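Long-range contacts in interpain A (PDB 3BB7), which probably cleaves peptide bonds as a cysteine protease of the C10 family, present here as a fragment of its proenzyme with a substituted nucleophile: residues T88-T93 against A268-G273; N2-L7 against T14-T19. The protein carries 1 engineered substitution. One frame throughout, in Å; residues are numbered along the deposited sequence.

Contact 1. Residues T88-T93 against A268-G273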
ATOM      1  N   THR A  88       2.210 -14.234  -1.901  1.00 14.17           N
ATOM      2  CA  THR A  88       2.833 -12.939  -2.178  1.00 13.63           C
ATOM      3  C   THR A  88       3.415 -12.836  -3.588  1.00 13.68           C
ATOM      4  O   THR A  88       4.363 -13.558  -3.915  1.00 14.36           O
ATOM      5  CB  THR A  88       3.944 -12.732  -1.124  1.00 14.15           C
ATOM      6  OG1 THR A  88       3.364 -12.910   0.177  1.00 14.51           O
ATOM      7  CG2 THR A  88       4.591 -11.320  -1.228  1.00 14.37           C
ATOM      8  N   LEU A  89       2.833 -11.941  -4.399  1.00 13.86           N
ATOM      9  CA  LEU A  89       3.228 -11.752  -5.783  1.00 14.28           C
ATOM     10  C   LEU A  89       4.418 -10.822  -6.005  1.00 14.47           C
ATOM     11  O   LEU A  89       5.232 -11.073  -6.916  1.00 15.60           O
ATOM     12  CB  LEU A  89       2.034 -11.218  -6.598  1.00 13.98           C
ATOM     13  CG  LEU A  89       0.900 -12.243  -6.747  1.00 14.65           C
ATOM     14  CD1 LEU A  89      -0.348 -11.601  -7.343  1.00 15.47           C
ATOM     15  CD2 LEU A  89       1.317 -13.442  -7.625  1.00 16.68           C
ATOM     16  N   LEU A  90       4.510  -9.729  -5.229  1.00 13.83           N
ATOM     17  CA  LEU A  90       5.598  -8.782  -5.473  1.00 14.35           C
ATOM     18  C   LEU A  90       6.941  -9.303  -4.935  1.00 14.00           C
ATOM     19  O   LEU A  90       6.988 -10.077  -3.954  1.00 15.86           O
ATOM     20  CB  LEU A  90       5.280  -7.460  -4.765  1.00 14.29           C
ATOM     21  CG  LEU A  90       4.461  -6.372  -5.457  1.00 17.53           C
ATOM     22  CD1 LEU A  90       3.362  -6.758  -6.434  1.00 20.44           C
ATOM     23  CD2 LEU A  90       4.002  -5.348  -4.399  1.00 15.50           C
ATOM     24  N   THR A  91       8.043  -8.850  -5.555  1.00 13.34           N
ATOM     25  CA  THR A  91       9.390  -9.183  -5.044  1.00 13.25           C
ATOM     26  C   THR A  91      10.139  -7.946  -4.531  1.00 12.72           C
ATOM     27  O   THR A  91      11.247  -8.055  -3.995  1.00 13.27           O
ATOM     28  CB  THR A  91      10.227  -9.851  -6.147  1.00 13.64           C
ATOM     29  OG1 THR A  91      10.243  -9.017  -7.314  1.00 16.31           O
ATOM     30  CG2 THR A  91       9.593 -11.225  -6.505  1.00 17.54           C
ATOM     31  N   THR A  92       9.533  -6.770  -4.709  1.00 10.67           N
ATOM     32  CA  THR A  92      10.190  -5.531  -4.356  1.00 10.87           C
ATOM     33  C   THR A  92       9.894  -5.153  -2.899  1.00 10.75           C
ATOM     34  O   THR A  92       8.877  -5.557  -2.320  1.00 11.67           O
ATOM     35  CB  THR A  92       9.708  -4.389  -5.259  1.00 11.12           C
ATOM     36  OG1 THR A  92       8.267  -4.364  -5.275  1.00 11.00           O
ATOM     37  CG2 THR A  92      10.231  -4.562  -6.661  1.00 12.05           C
ATOM     38  N   THR A  93      10.795  -4.372  -2.311  1.00 11.99           N
ATOM     39  CA  THR A  93      10.589  -3.825  -0.989  1.00 11.58           C
ATOM     40  C   THR A  93      10.868  -2.329  -1.022  1.00 11.17           C
ATOM     41  O   THR A  93      11.767  -1.821  -0.361  1.00 11.59           O
ATOM     42  CB  THR A  93      11.466  -4.532   0.073  1.00 11.51           C
ATOM     43  OG1 THR A  93      12.810  -4.640  -0.404  1.00 12.78           O
ATOM     44  CG2 THR A  93      10.910  -5.914   0.369  1.00 14.03           C
ATOM     45  N   ALA A 268      -1.088   4.097   2.026  1.00 12.33           N
ATOM     46  CA  ALA A 268      -1.354   3.271   0.853  1.00 11.46           C
ATOM     47  C   ALA A 268      -0.348   2.154   0.822  1.00 11.63           C
ATOM     48  O   ALA A 268       0.755   2.270   1.356  1.00 11.78           O
ATOM     49  CB  ALA A 268      -1.310   4.105  -0.468  1.00 11.24           C
ATOM     50  N   PHE A 269      -0.746   1.053   0.206  1.00 10.83           N
ATOM     51  CA  PHE A 269       0.049  -0.141   0.223  1.00 10.95           C
ATOM     52  C   PHE A 269      -0.462  -1.020  -0.893  1.00 10.70           C
ATOM     53  O   PHE A 269      -1.436  -0.664  -1.585  1.00 11.45           O
ATOM     54  CB  PHE A 269      -0.008  -0.837   1.603  1.00 11.48           C
ATOM     55  CG  PHE A 269      -1.409  -1.069   2.150  1.00 11.20           C
ATOM     56  CD1 PHE A 269      -2.131  -2.241   1.853  1.00 12.04           C
ATOM     57  CD2 PHE A 269      -1.988  -0.137   3.003  1.00 14.22           C
ATOM     58  CE1 PHE A 269      -3.403  -2.462   2.403  1.00 14.44           C
ATOM     59  CE2 PHE A 269      -3.266  -0.369   3.560  1.00 15.53           C
ATOM     60  CZ  PHE A 269      -3.959  -1.509   3.237  1.00 13.82           C
ATOM     61  N   VAL A 270       0.191  -2.163  -1.068  1.00 10.70           N
ATOM     62  CA  VAL A 270      -0.224  -3.121  -2.085  1.00 11.12           C
ATOM     63  C   VAL A 270      -0.728  -4.398  -1.416  1.00 11.05           C
ATOM     64  O   VAL A 270      -0.059  -4.930  -0.503  1.00 12.34           O
ATOM     65  CB  VAL A 270       0.911  -3.464  -3.092  1.00 10.64           C
ATOM     66  CG1 VAL A 270       0.418  -4.428  -4.172  1.00 11.25           C
ATOM     67  CG2 VAL A 270       1.458  -2.173  -3.684  1.00 13.07           C
ATOM     68  N   ILE A 271      -1.891  -4.885  -1.862  1.00 11.52           N
ATOM     69  CA  ILE A 271      -2.307  -6.259  -1.499  1.00 11.20           C
ATOM     70  C   ILE A 271      -1.847  -7.146  -2.623  1.00 11.28           C
ATOM     71  O   ILE A 271      -2.275  -6.992  -3.786  1.00 11.52           O
ATOM     72  CB  ILE A 271      -3.836  -6.404  -1.309  1.00 12.54           C
ATOM     73  CG1 ILE A 271      -4.294  -5.550  -0.101  1.00 14.58           C
ATOM     74  CG2 ILE A 271      -4.240  -7.920  -1.187  1.00 12.71           C
ATOM     75  CD1 ILE A 271      -5.808  -5.461  -0.010  1.00 16.73           C
ATOM     76  N   ASP A 272      -1.004  -8.108  -2.289  1.00 11.25           N
ATOM     77  CA  ASP A 272      -0.409  -8.947  -3.310  1.00 11.71           C
ATOM     78  C   ASP A 272      -0.557 -10.434  -3.058  1.00 11.68           C
ATOM     79  O   ASP A 272       0.183 -11.240  -3.613  1.00 12.02           O
ATOM     80  CB  ASP A 272       1.053  -8.555  -3.570  1.00 12.40           C
ATOM     81  CG  ASP A 272       1.972  -8.869  -2.429  1.00 13.80           C
ATOM     82  OD1 ASP A 272       3.203  -8.866  -2.674  1.00 16.40           O
ATOM     83  OD2 ASP A 272       1.498  -9.130  -1.288  1.00 14.73           O
ATOM     84  N   GLY A 273      -1.570 -10.802  -2.282  1.00 10.76           N
ATOM     85  CA  GLY A 273      -1.868 -12.240  -2.087  1.00 10.82           C
ATOM     86  C   GLY A 273      -2.883 -12.380  -0.969  1.00 10.93           C
ATOM     87  O   GLY A 273      -3.308 -11.382  -0.355  1.00 10.97           O
TER
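Asp272 receives the loop 88-93 with two oxygens at once, near the end of strand 267-274, which belongs to the C10 peptidase part (clan CA) of a long antiparallel sheet. Leu89 N donates to Asp272 O at 2.9 Å, and Leu90 N, the next along the loop, to Asp272 OD1 at 3.0 Å. The second bond reaches OD1 on the anti side, 28° out of the carboxylate plane. Asp272 CG sits between its own backbone N and carbonyl carbon (chi1 69°), a rotation that swings the carboxylate over to the loop backbone. Methyl CG2 of Thr88 closes on the same oxygen, 3.2 Å from Asp272 OD1. Further along, Leu90 CD2 packs on Val270 CG1 at 3.7 Å. The contact is largely buried, with Thr88 at its exposed end: Tyr127 of helix 116-128 touches Leu89 and Leu90, and Val124 of that helix meets Val270, whose side chain is about 9 Å from that of Ala116, the engineered residue at the predicted nucleophile position. In the second shell, Ser281 OG on the adjacent strand is hydrogen-bonded both to Asp272 OD2 and to Thr88 OG1, linking the two segments through one hydroxyl.

Contact 2. Residues N2-L7 against T14-T19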
ATOM      1  N   ASN A   2       8.801 -22.872  18.648  1.00 33.89           N
ATOM      2  CA  ASN A   2       8.479 -21.460  18.616  1.00 32.67           C
ATOM      3  C   ASN A   2       7.689 -20.979  19.835  1.00 31.92           C
ATOM      4  O   ASN A   2       6.641 -21.543  20.185  1.00 32.04           O
ATOM      5  CB  ASN A   2       7.767 -21.092  17.317  1.00 33.14           C
ATOM      6  CG  ASN A   2       8.295 -19.810  16.730  1.00 33.54           C
ATOM      7  OD1 ASN A   2       8.603 -19.748  15.548  1.00 36.33           O
ATOM      8  ND2 ASN A   2       8.413 -18.787  17.551  1.00 32.68           N
ATOM      9  N   GLN A   3       8.220 -19.949  20.489  1.00 30.24           N
ATOM     10  CA  GLN A   3       7.568 -19.316  21.641  1.00 28.91           C
ATOM     11  C   GLN A   3       7.291 -17.845  21.325  1.00 26.90           C
ATOM     12  O   GLN A   3       7.879 -17.281  20.403  1.00 25.93           O
ATOM     13  CB  GLN A   3       8.437 -19.435  22.898  1.00 29.02           C
ATOM     14  CG  GLN A   3       8.803 -20.861  23.285  1.00 30.13           C
ATOM     15  CD  GLN A   3       9.829 -20.906  24.416  1.00 30.93           C
ATOM     16  OE1 GLN A   3       9.927 -19.970  25.221  1.00 33.74           O
ATOM     17  NE2 GLN A   3      10.590 -21.994  24.487  1.00 32.85           N
ATOM     18  N   LEU A   4       6.387 -17.236  22.081  1.00 25.36           N
ATOM     19  CA  LEU A   4       6.017 -15.847  21.847  1.00 24.04           C
ATOM     20  C   LEU A   4       6.569 -14.954  22.947  1.00 23.23           C
ATOM     21  O   LEU A   4       6.501 -15.306  24.136  1.00 23.30           O
ATOM     22  CB  LEU A   4       4.492 -15.698  21.695  1.00 24.24           C
ATOM     23  CG  LEU A   4       3.899 -15.957  20.299  1.00 24.28           C
ATOM     24  CD1 LEU A   4       4.002 -17.413  19.871  1.00 24.30           C
ATOM     25  CD2 LEU A   4       2.463 -15.518  20.260  1.00 24.41           C
ATOM     26  N   ARG A   5       7.145 -13.818  22.537  1.00 21.66           N
ATOM     27  CA  ARG A   5       7.770 -12.868  23.458  1.00 22.09           C
ATOM     28  C   ARG A   5       7.123 -11.511  23.272  1.00 21.56           C
ATOM     29  O   ARG A   5       7.209 -10.926  22.197  1.00 20.28           O
ATOM     30  CB  ARG A   5       9.271 -12.762  23.168  1.00 22.23           C
ATOM     31  CG  ARG A   5      10.026 -14.100  23.147  1.00 22.23           C
ATOM     32  CD  ARG A   5      10.280 -14.594  24.561  1.00 22.11           C
ATOM     33  NE  ARG A   5      11.212 -15.725  24.631  1.00 23.14           N
ATOM     34  CZ  ARG A   5      10.885 -16.961  25.012  1.00 24.65           C
ATOM     35  NH1 ARG A   5      11.813 -17.913  25.055  1.00 23.82           N
ATOM     36  NH2 ARG A   5       9.628 -17.261  25.346  1.00 27.39           N
ATOM     37  N   GLU A   6       6.489 -10.996  24.322  1.00 21.67           N
ATOM     38  CA  GLU A   6       5.795  -9.710  24.221  1.00 22.88           C
ATOM     39  C   GLU A   6       6.763  -8.575  23.890  1.00 23.01           C
ATOM     40  O   GLU A   6       7.744  -8.364  24.609  1.00 23.36           O
ATOM     41  CB  GLU A   6       5.055  -9.404  25.528  1.00 23.10           C
ATOM     42  CG  GLU A   6       4.216  -8.145  25.483  1.00 25.64           C
ATOM     43  CD  GLU A   6       3.716  -7.719  26.848  1.00 30.81           C
ATOM     44  OE1 GLU A   6       3.443  -8.609  27.694  1.00 32.48           O
ATOM     45  OE2 GLU A   6       3.590  -6.486  27.066  1.00 32.77           O
ATOM     46  N   LEU A   7       6.486  -7.853  22.806  1.00 23.34           N
ATOM     47  CA  LEU A   7       7.304  -6.708  22.410  1.00 24.55           C
ATOM     48  C   LEU A   7       6.623  -5.379  22.726  1.00 25.79           C
ATOM     49  O   LEU A   7       7.254  -4.440  23.228  1.00 26.36           O
ATOM     50  CB  LEU A   7       7.626  -6.782  20.911  1.00 24.06           C
ATOM     51  CG  LEU A   7       8.477  -7.976  20.482  1.00 24.27           C
ATOM     52  CD1 LEU A   7       8.695  -8.012  18.969  1.00 24.02           C
ATOM     53  CD2 LEU A   7       9.811  -7.944  21.235  1.00 26.35           C
ATOM     54  N   THR A  14      -1.491  -6.990  21.041  1.00 16.29           N
ATOM     55  CA  THR A  14      -0.146  -7.195  21.565  1.00 15.53           C
ATOM     56  C   THR A  14       0.686  -7.675  20.384  1.00 14.92           C
ATOM     57  O   THR A  14       0.222  -8.515  19.584  1.00 13.74           O
ATOM     58  CB  THR A  14      -0.149  -8.271  22.673  1.00 15.22           C
ATOM     59  OG1 THR A  14      -1.049  -7.872  23.721  1.00 18.12           O
ATOM     60  CG2 THR A  14       1.232  -8.453  23.296  1.00 16.77           C
ATOM     61  N   VAL A  15       1.881  -7.106  20.242  1.00 14.69           N
ATOM     62  CA  VAL A  15       2.831  -7.568  19.234  1.00 14.67           C
ATOM     63  C   VAL A  15       3.736  -8.564  19.955  1.00 14.04           C
ATOM     64  O   VAL A  15       4.366  -8.241  20.978  1.00 14.95           O
ATOM     65  CB  VAL A  15       3.635  -6.386  18.634  1.00 15.68           C
ATOM     66  CG1 VAL A  15       4.756  -6.884  17.759  1.00 17.73           C
ATOM     67  CG2 VAL A  15       2.698  -5.456  17.858  1.00 17.36           C
ATOM     68  N   PHE A  16       3.793  -9.788  19.443  1.00 13.58           N
ATOM     69  CA  PHE A  16       4.647 -10.795  20.051  1.00 14.22           C
ATOM     70  C   PHE A  16       5.716 -11.215  19.056  1.00 13.89           C
ATOM     71  O   PHE A  16       5.387 -11.560  17.923  1.00 13.33           O
ATOM     72  CB  PHE A  16       3.849 -12.060  20.358  1.00 14.99           C
ATOM     73  CG  PHE A  16       2.999 -11.996  21.605  1.00 15.51           C
ATOM     74  CD1 PHE A  16       1.629 -11.796  21.506  1.00 16.86           C
ATOM     75  CD2 PHE A  16       3.542 -12.228  22.866  1.00 16.79           C
ATOM     76  CE1 PHE A  16       0.816 -11.779  22.650  1.00 17.82           C
ATOM     77  CE2 PHE A  16       2.723 -12.205  24.014  1.00 18.30           C
ATOM     78  CZ  PHE A  16       1.373 -11.980  23.898  1.00 16.68           C
ATOM     79  N   GLY A  17       6.971 -11.272  19.494  1.00 12.46           N
ATOM     80  CA  GLY A  17       8.003 -11.850  18.663  1.00 12.41           C
ATOM     81  C   GLY A  17       7.982 -13.359  18.760  1.00 10.76           C
ATOM     82  O   GLY A  17       7.694 -13.926  19.814  1.00 12.41           O
ATOM     83  N   TYR A  18       8.336 -14.004  17.648  1.00 10.67           N
ATOM     84  CA  TYR A  18       8.494 -15.433  17.603  1.00 10.81           C
ATOM     85  C   TYR A  18       9.955 -15.801  17.817  1.00 10.90           C
ATOM     86  O   TYR A  18      10.848 -15.209  17.208  1.00 10.45           O
ATOM     87  CB  TYR A  18       8.103 -15.905  16.211  1.00 10.54           C
ATOM     88  CG  TYR A  18       6.618 -15.903  15.866  1.00 10.68           C
ATOM     89  CD1 TYR A  18       5.639 -16.082  16.832  1.00 11.80           C
ATOM     90  CD2 TYR A  18       6.219 -15.825  14.544  1.00 10.22           C
ATOM     91  CE1 TYR A  18       4.277 -16.110  16.483  1.00  9.75           C
ATOM     92  CE2 TYR A  18       4.871 -15.864  14.185  1.00 10.35           C
ATOM     93  CZ  TYR A  18       3.917 -16.036  15.165  1.00  8.92           C
ATOM     94  OH  TYR A  18       2.594 -16.119  14.783  1.00 11.53           O
ATOM     95  N   THR A  19      10.188 -16.823  18.619  1.00 10.90           N
ATOM     96  CA  THR A  19      11.562 -17.309  18.780  1.00 12.10           C
ATOM     97  C   THR A  19      12.180 -17.898  17.497  1.00 12.13           C
ATOM     98  O   THR A  19      13.402 -17.919  17.398  1.00 11.21           O
ATOM     99  CB  THR A  19      11.724 -18.301  19.935  1.00 12.01           C
ATOM    100  OG1 THR A  19      10.880 -19.431  19.703  1.00 14.04           O
ATOM    101  CG2 THR A  19      11.386 -17.677  21.321  1.00 12.52           C
TER
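The pairing of residues 2-7 with 14-19 is a surface antiparallel strand contact at the N-terminal edge of the sheet, far from the predicted active site. Arg5 and Gly17 form a hydrogen-bonded pair, Arg5 N giving to Gly17 O at 2.8 Å and Gly17 N to Arg5 O at 2.7 Å. Leu7 N continues the pattern to Val15 O. At the other end a side chain joins in: Gln3 N donates to Thr19 OG1 at 2.8 Å, while Thr19 N returns a bond to Gln3 O. The two strands are the arms of a beta hairpin in the part matching the Spi protease inhibitor family, consistent with a place in the prodomain. On one side of the hairpin Leu4 lies alongside Tyr18, pointing the same way, with CD1 at the ring edge 3.6 Å from Tyr18 CE1, while Leu4 CD2 rests 3.7 Å from Phe16 CB. Thr14 CG2 covers one face of the Phe16 ring, towards its rim, and also touches Glu6 CG. On the other side, the bend of Arg5 at chi2 (-77°) brings its guanidinium to Gln3 OE1, which NH1 and NH2 grip end-on. Thr19 CG2 lies over one face of that guanidinium, 3.8 Å from Arg5 NH1.

How the contacts relate
From the N terminus the chain first closes contact 2, a short hairpin in which only six residues separate the two segments. The chain then adds strands 23-26 and 35-39, runs through helix 49-68 and enters the long loop where contact 1 opens. That contact closes 174 residues later, after helix 116-128 and most of the peptidase part, on strand 267-274. The two therefore follow in series and neither nest nor cross. Both reach the same antiparallel sheet, contact 2 at its N-terminal edge and contact 1 well inside it, where a loop is tied to an inner strand. Their centres lie 24 Å apart and their nearest atoms about 14 Å, so the two do not touch.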